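Local coordinates for protein carboxylic ester hydrolase (Aspergillus niger, PDB 7K4O) that probably hydrolyses ester bonds of tannins, as a secreted serine esterase of the tannase family with an alpha/beta-hydrolase type core, at residues A[80-94]-A[169-183]. Sequence-based numbering, arbitrary orientation. Where two conformers were deposited one is given.
Sequences LPAPTDFQNRWLSTG and VYGMSDSDKLYAYYQ
Phe86 and Tyr170 lie face to face, ring centroids 3.7 Å apart and planes only 7° from parallel. Phe86 holds its ring anti to the backbone N (chi1 177°), which brings it over the Tyr170 face. The opposite face of the Phe86 ring has the backbone N of Asn88 over its centre. Met172 SD comes in at the edge, 3.9 Å from Phe86 CE2, a Met-aromatic contact. The Tyr170 hydroxyl reaches the backbone at Pro81. Tyr170 OH donates to Pro81 O at 2.7 Å, in the carbonyl plane and on a lone pair. The stack holds the Tyr170 ring by its face, and this bond holds it by its hydroxyl.

Strands 89-93 and 179-183 are parallel neighbours in the central sheet. Asn88 O, Trp90 and Ser92 alternate bonds with Tyr179, Tyr181 and Gln183; Trp90 O accepts from Tyr181 N at 2.8 Å. Trp90 NE1 donates to Ser92 OG at 2.9 Å on the face packed against helix 144-169. On the other, Arg89 CG meets the Tyr181 ring edge; Arg89 NE forms a salt bridge with Glu490 of helix 481-491 and Tyr181 OH a hydrogen bond with it.

The solvent side is looser. Asn88 ND2 and Lys177 O are bridged by water 1, and Met172 CE lies alongside the Asn88 amide, 3.8 Å from Asn88 ND2. Nearby, Asp176 OD2 binds zinc and accepts from Ser173 N.

The stack ties the loop after strand 74-81 to the end of helix 144-169. Separately, the parallel backbone bonds and the Glu490 links are consistent with a firmly held strand 179-185 leading to Ser186, the probable nucleophile.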
# COMPACT_ATOMS: atom_id res chain seq x y z
N LEU A 80 -0.31 14.66 -20.02
CA LEU A 80 0.94 15.30 -20.52
C LEU A 80 0.99 16.76 -20.09
O LEU A 80 0.09 17.54 -20.41
CB LEU A 80 0.95 15.21 -22.04
CG LEU A 80 0.93 13.85 -22.68
CD1 LEU A 80 0.84 13.97 -24.19
CD2 LEU A 80 2.17 13.04 -22.32
N PRO A 81 2.00 17.16 -19.33
CA PRO A 81 2.21 18.59 -19.07
C PRO A 81 2.37 19.41 -20.34
O PRO A 81 2.76 18.94 -21.40
CB PRO A 81 3.53 18.65 -18.29
CG PRO A 81 3.70 17.22 -17.72
CD PRO A 81 3.02 16.29 -18.69
N ALA A 82 2.07 20.69 -20.22
CA ALA A 82 2.41 21.66 -21.27
C ALA A 82 3.92 21.53 -21.53
O ALA A 82 4.70 21.35 -20.59
CB ALA A 82 2.06 23.04 -20.78
N PRO A 83 4.34 21.70 -22.78
CA PRO A 83 5.77 21.61 -23.09
C PRO A 83 6.68 22.50 -22.25
O PRO A 83 7.72 22.01 -21.82
CB PRO A 83 5.80 22.00 -24.57
CG PRO A 83 4.48 21.55 -25.11
CD PRO A 83 3.51 21.84 -23.99
N THR A 84 6.20 23.68 -21.83
CA THR A 84 7.06 24.58 -21.03
C THR A 84 7.14 24.08 -19.59
O THR A 84 8.03 24.50 -18.90
CB THR A 84 6.64 26.05 -21.15
OG1 THR A 84 5.27 26.19 -20.77
CG2 THR A 84 6.88 26.55 -22.56
N ASP A 85 6.26 23.16 -19.18
CA ASP A 85 6.25 22.63 -17.81
C ASP A 85 6.84 21.20 -17.72
O ASP A 85 7.09 20.77 -16.61
CB ASP A 85 4.81 22.52 -17.31
CG ASP A 85 4.13 23.88 -17.08
OD1 ASP A 85 4.85 24.83 -16.71
OD2 ASP A 85 2.85 23.94 -17.23
N PHE A 86 7.08 20.57 -18.84
CA PHE A 86 7.63 19.19 -18.87
C PHE A 86 9.09 19.22 -18.42
O PHE A 86 9.89 20.10 -18.87
CB PHE A 86 7.54 18.63 -20.26
CG PHE A 86 8.13 17.25 -20.38
CD1 PHE A 86 7.61 16.16 -19.68
CD2 PHE A 86 9.26 17.03 -21.14
CE1 PHE A 86 8.19 14.91 -19.80
CE2 PHE A 86 9.82 15.77 -21.30
CZ PHE A 86 9.29 14.71 -20.62
N GLN A 87 9.45 18.33 -17.52
CA GLN A 87 10.80 18.31 -16.89
C GLN A 87 11.46 16.94 -17.04
O GLN A 87 12.21 16.54 -16.11
CB GLN A 87 10.68 18.74 -15.43
CG GLN A 87 10.24 20.20 -15.38
CD GLN A 87 10.46 20.96 -14.11
OE1 GLN A 87 10.30 20.49 -13.01
NE2 GLN A 87 10.76 22.24 -14.29
N ASN A 88 11.25 16.25 -18.14
CA ASN A 88 11.98 15.02 -18.47
C ASN A 88 11.67 13.98 -17.36
O ASN A 88 12.58 13.25 -16.93
CB ASN A 88 13.50 15.21 -18.65
CG ASN A 88 13.84 15.98 -19.91
OD1 ASN A 88 12.94 16.47 -20.60
ND2 ASN A 88 15.11 15.93 -20.30
N ARG A 89 10.38 13.85 -17.03
CA ARG A 89 9.95 12.89 -16.01
C ARG A 89 8.76 12.09 -16.54
O ARG A 89 7.91 12.64 -17.25
CB ARG A 89 9.61 13.59 -14.69
CG ARG A 89 10.82 14.28 -14.05
CD ARG A 89 10.44 15.08 -12.79
NE ARG A 89 11.62 15.77 -12.29
CZ ARG A 89 11.69 17.06 -11.98
NH1 ARG A 89 10.61 17.81 -12.02
NH2 ARG A 89 12.88 17.59 -11.67
N TRP A 90 8.70 10.85 -16.07
CA TRP A 90 7.55 9.93 -16.26
C TRP A 90 7.11 9.51 -14.85
O TRP A 90 7.98 9.16 -14.04
CB TRP A 90 7.96 8.71 -17.11
CG TRP A 90 6.94 7.62 -17.04
CD1 TRP A 90 6.97 6.53 -16.22
CD2 TRP A 90 5.70 7.54 -17.76
NE1 TRP A 90 5.82 5.76 -16.41
CE2 TRP A 90 5.02 6.38 -17.32
CE3 TRP A 90 5.07 8.35 -18.71
CZ2 TRP A 90 3.78 5.99 -17.82
CZ3 TRP A 90 3.82 8.00 -19.18
CH2 TRP A 90 3.16 6.85 -18.72
N LEU A 91 5.81 9.45 -14.61
CA LEU A 91 5.26 8.87 -13.38
C LEU A 91 4.22 7.80 -13.75
O LEU A 91 3.15 8.14 -14.32
CB LEU A 91 4.60 9.93 -12.50
CG LEU A 91 4.03 9.36 -11.21
CD1 LEU A 91 5.12 8.86 -10.32
CD2 LEU A 91 3.15 10.38 -10.47
N SER A 92 4.51 6.56 -13.36
CA SER A 92 3.49 5.49 -13.32
C SER A 92 2.69 5.62 -12.01
O SER A 92 3.26 5.86 -10.98
CB SER A 92 4.15 4.09 -13.41
OG SER A 92 4.58 3.80 -14.72
N THR A 93 1.39 5.33 -12.07
CA THR A 93 0.47 5.34 -10.92
C THR A 93 -0.34 4.04 -10.98
O THR A 93 -0.44 3.44 -12.05
CB THR A 93 -0.46 6.56 -10.91
OG1 THR A 93 -1.38 6.42 -12.01
CG2 THR A 93 0.31 7.86 -11.03
N GLY A 94 -0.86 3.69 -9.83
CA GLY A 94 -1.50 2.40 -9.61
C GLY A 94 -2.79 2.47 -8.82
O GLY A 94 -3.43 3.55 -8.71
N VAL A 169 6.84 12.60 -27.90
CA VAL A 169 5.91 13.74 -27.99
C VAL A 169 6.62 15.03 -27.59
O VAL A 169 6.31 16.07 -28.20
CB VAL A 169 4.61 13.46 -27.23
CG1 VAL A 169 4.78 13.74 -25.79
CG2 VAL A 169 3.45 14.24 -27.85
N TYR A 170 7.63 14.97 -26.72
CA TYR A 170 8.36 16.16 -26.27
C TYR A 170 9.66 16.33 -27.08
O TYR A 170 10.41 17.26 -26.76
CB TYR A 170 8.63 16.10 -24.79
CG TYR A 170 7.37 16.23 -23.95
CD1 TYR A 170 6.64 17.42 -23.91
CD2 TYR A 170 6.88 15.16 -23.22
CE1 TYR A 170 5.49 17.56 -23.14
CE2 TYR A 170 5.77 15.29 -22.43
CZ TYR A 170 5.01 16.45 -22.45
OH TYR A 170 3.93 16.56 -21.62
N GLY A 171 9.91 15.47 -28.04
CA GLY A 171 11.11 15.60 -28.92
C GLY A 171 12.39 15.34 -28.17
O GLY A 171 13.44 16.00 -28.48
N MET A 172 12.38 14.42 -27.21
CA MET A 172 13.61 14.05 -26.48
C MET A 172 14.54 13.29 -27.42
O MET A 172 14.12 12.42 -28.19
CB MET A 172 13.30 13.20 -25.26
CG MET A 172 12.50 13.94 -24.22
SD MET A 172 12.14 12.99 -22.74
CE MET A 172 13.79 12.84 -22.06
N SER A 173 15.85 13.52 -27.33
CA SER A 173 16.79 12.73 -28.13
C SER A 173 17.00 11.40 -27.45
O SER A 173 16.72 11.26 -26.25
CB SER A 173 18.09 13.51 -28.29
OG SER A 173 18.78 13.44 -27.04
N ASP A 174 17.59 10.43 -28.14
CA ASP A 174 17.87 9.14 -27.50
C ASP A 174 18.83 9.28 -26.33
O ASP A 174 18.69 8.55 -25.37
CB ASP A 174 18.40 8.15 -28.53
CG ASP A 174 17.25 7.59 -29.37
OD1 ASP A 174 16.06 7.72 -28.95
OD2 ASP A 174 17.54 7.09 -30.47
N SER A 175 19.74 10.27 -26.32
CA SER A 175 20.66 10.44 -25.18
C SER A 175 20.00 11.17 -24.02
O SER A 175 20.47 11.05 -22.91
CB SER A 175 21.94 11.18 -25.55
OG SER A 175 22.57 10.53 -26.64
N ASP A 176 18.98 11.95 -24.27
CA ASP A 176 18.33 12.73 -23.20
C ASP A 176 17.78 11.79 -22.12
O ASP A 176 17.02 10.83 -22.46
CB ASP A 176 17.20 13.59 -23.73
CG ASP A 176 17.58 14.81 -24.55
OD1 ASP A 176 18.69 15.34 -24.34
OD2 ASP A 176 16.73 15.25 -25.33
N LYS A 177 18.17 12.01 -20.89
CA LYS A 177 17.73 11.16 -19.75
C LYS A 177 16.24 11.43 -19.45
O LYS A 177 15.83 12.58 -19.17
CB LYS A 177 18.55 11.45 -18.52
CG LYS A 177 18.18 10.68 -17.26
CD LYS A 177 18.29 9.22 -17.31
CE LYS A 177 18.19 8.51 -15.94
NZ LYS A 177 17.59 7.13 -16.07
N LEU A 178 15.45 10.36 -19.37
CA LEU A 178 14.04 10.44 -18.87
C LEU A 178 14.04 9.83 -17.47
O LEU A 178 14.28 8.62 -17.32
CB LEU A 178 13.11 9.68 -19.81
CG LEU A 178 11.65 9.64 -19.33
CD1 LEU A 178 11.02 11.03 -19.29
CD2 LEU A 178 10.88 8.72 -20.24
N TYR A 179 13.83 10.63 -16.46
CA TYR A 179 13.72 10.13 -15.08
C TYR A 179 12.33 9.54 -14.88
O TYR A 179 11.31 10.23 -15.07
CB TYR A 179 13.99 11.22 -14.06
CG TYR A 179 15.44 11.69 -14.03
CD1 TYR A 179 16.39 10.89 -13.42
CD2 TYR A 179 15.84 12.83 -14.67
CE1 TYR A 179 17.71 11.30 -13.34
CE2 TYR A 179 17.18 13.25 -14.59
CZ TYR A 179 18.10 12.46 -13.95
OH TYR A 179 19.44 12.78 -13.80
N ALA A 180 12.27 8.27 -14.51
CA ALA A 180 10.99 7.53 -14.44
C ALA A 180 10.75 7.11 -13.00
O ALA A 180 11.66 6.58 -12.32
CB ALA A 180 11.05 6.34 -15.39
N TYR A 181 9.51 7.31 -12.57
CA TYR A 181 9.09 7.12 -11.16
C TYR A 181 7.79 6.33 -11.11
O TYR A 181 7.05 6.25 -12.09
CB TYR A 181 8.91 8.49 -10.51
CG TYR A 181 10.14 9.37 -10.53
CD1 TYR A 181 11.14 9.15 -9.62
CD2 TYR A 181 10.31 10.38 -11.47
CE1 TYR A 181 12.29 9.92 -9.60
CE2 TYR A 181 11.45 11.16 -11.45
CZ TYR A 181 12.41 10.96 -10.49
OH TYR A 181 13.53 11.75 -10.46
N TYR A 182 7.54 5.79 -9.94
CA TYR A 182 6.25 5.18 -9.56
C TYR A 182 5.82 5.80 -8.23
O TYR A 182 6.63 6.05 -7.35
CB TYR A 182 6.35 3.66 -9.38
CG TYR A 182 5.03 3.05 -8.97
CD1 TYR A 182 4.06 2.87 -9.93
CD2 TYR A 182 4.71 2.77 -7.65
CE1 TYR A 182 2.81 2.37 -9.61
CE2 TYR A 182 3.47 2.25 -7.32
CZ TYR A 182 2.52 2.05 -8.30
OH TYR A 182 1.25 1.59 -8.01
N GLN A 183 4.51 5.96 -8.09
CA GLN A 183 3.92 6.40 -6.79
C GLN A 183 2.59 5.68 -6.56
O GLN A 183 1.67 5.82 -7.37
CB GLN A 183 3.78 7.93 -6.71
CG GLN A 183 3.26 8.41 -5.35
CD GLN A 183 3.21 9.93 -5.27
OE1 GLN A 183 2.98 10.59 -6.28
NE2 GLN A 183 3.47 10.46 -4.06
O HOH W 1 17.28 14.79 -18.62
O HOH W 2 -1.03 5.37 -7.45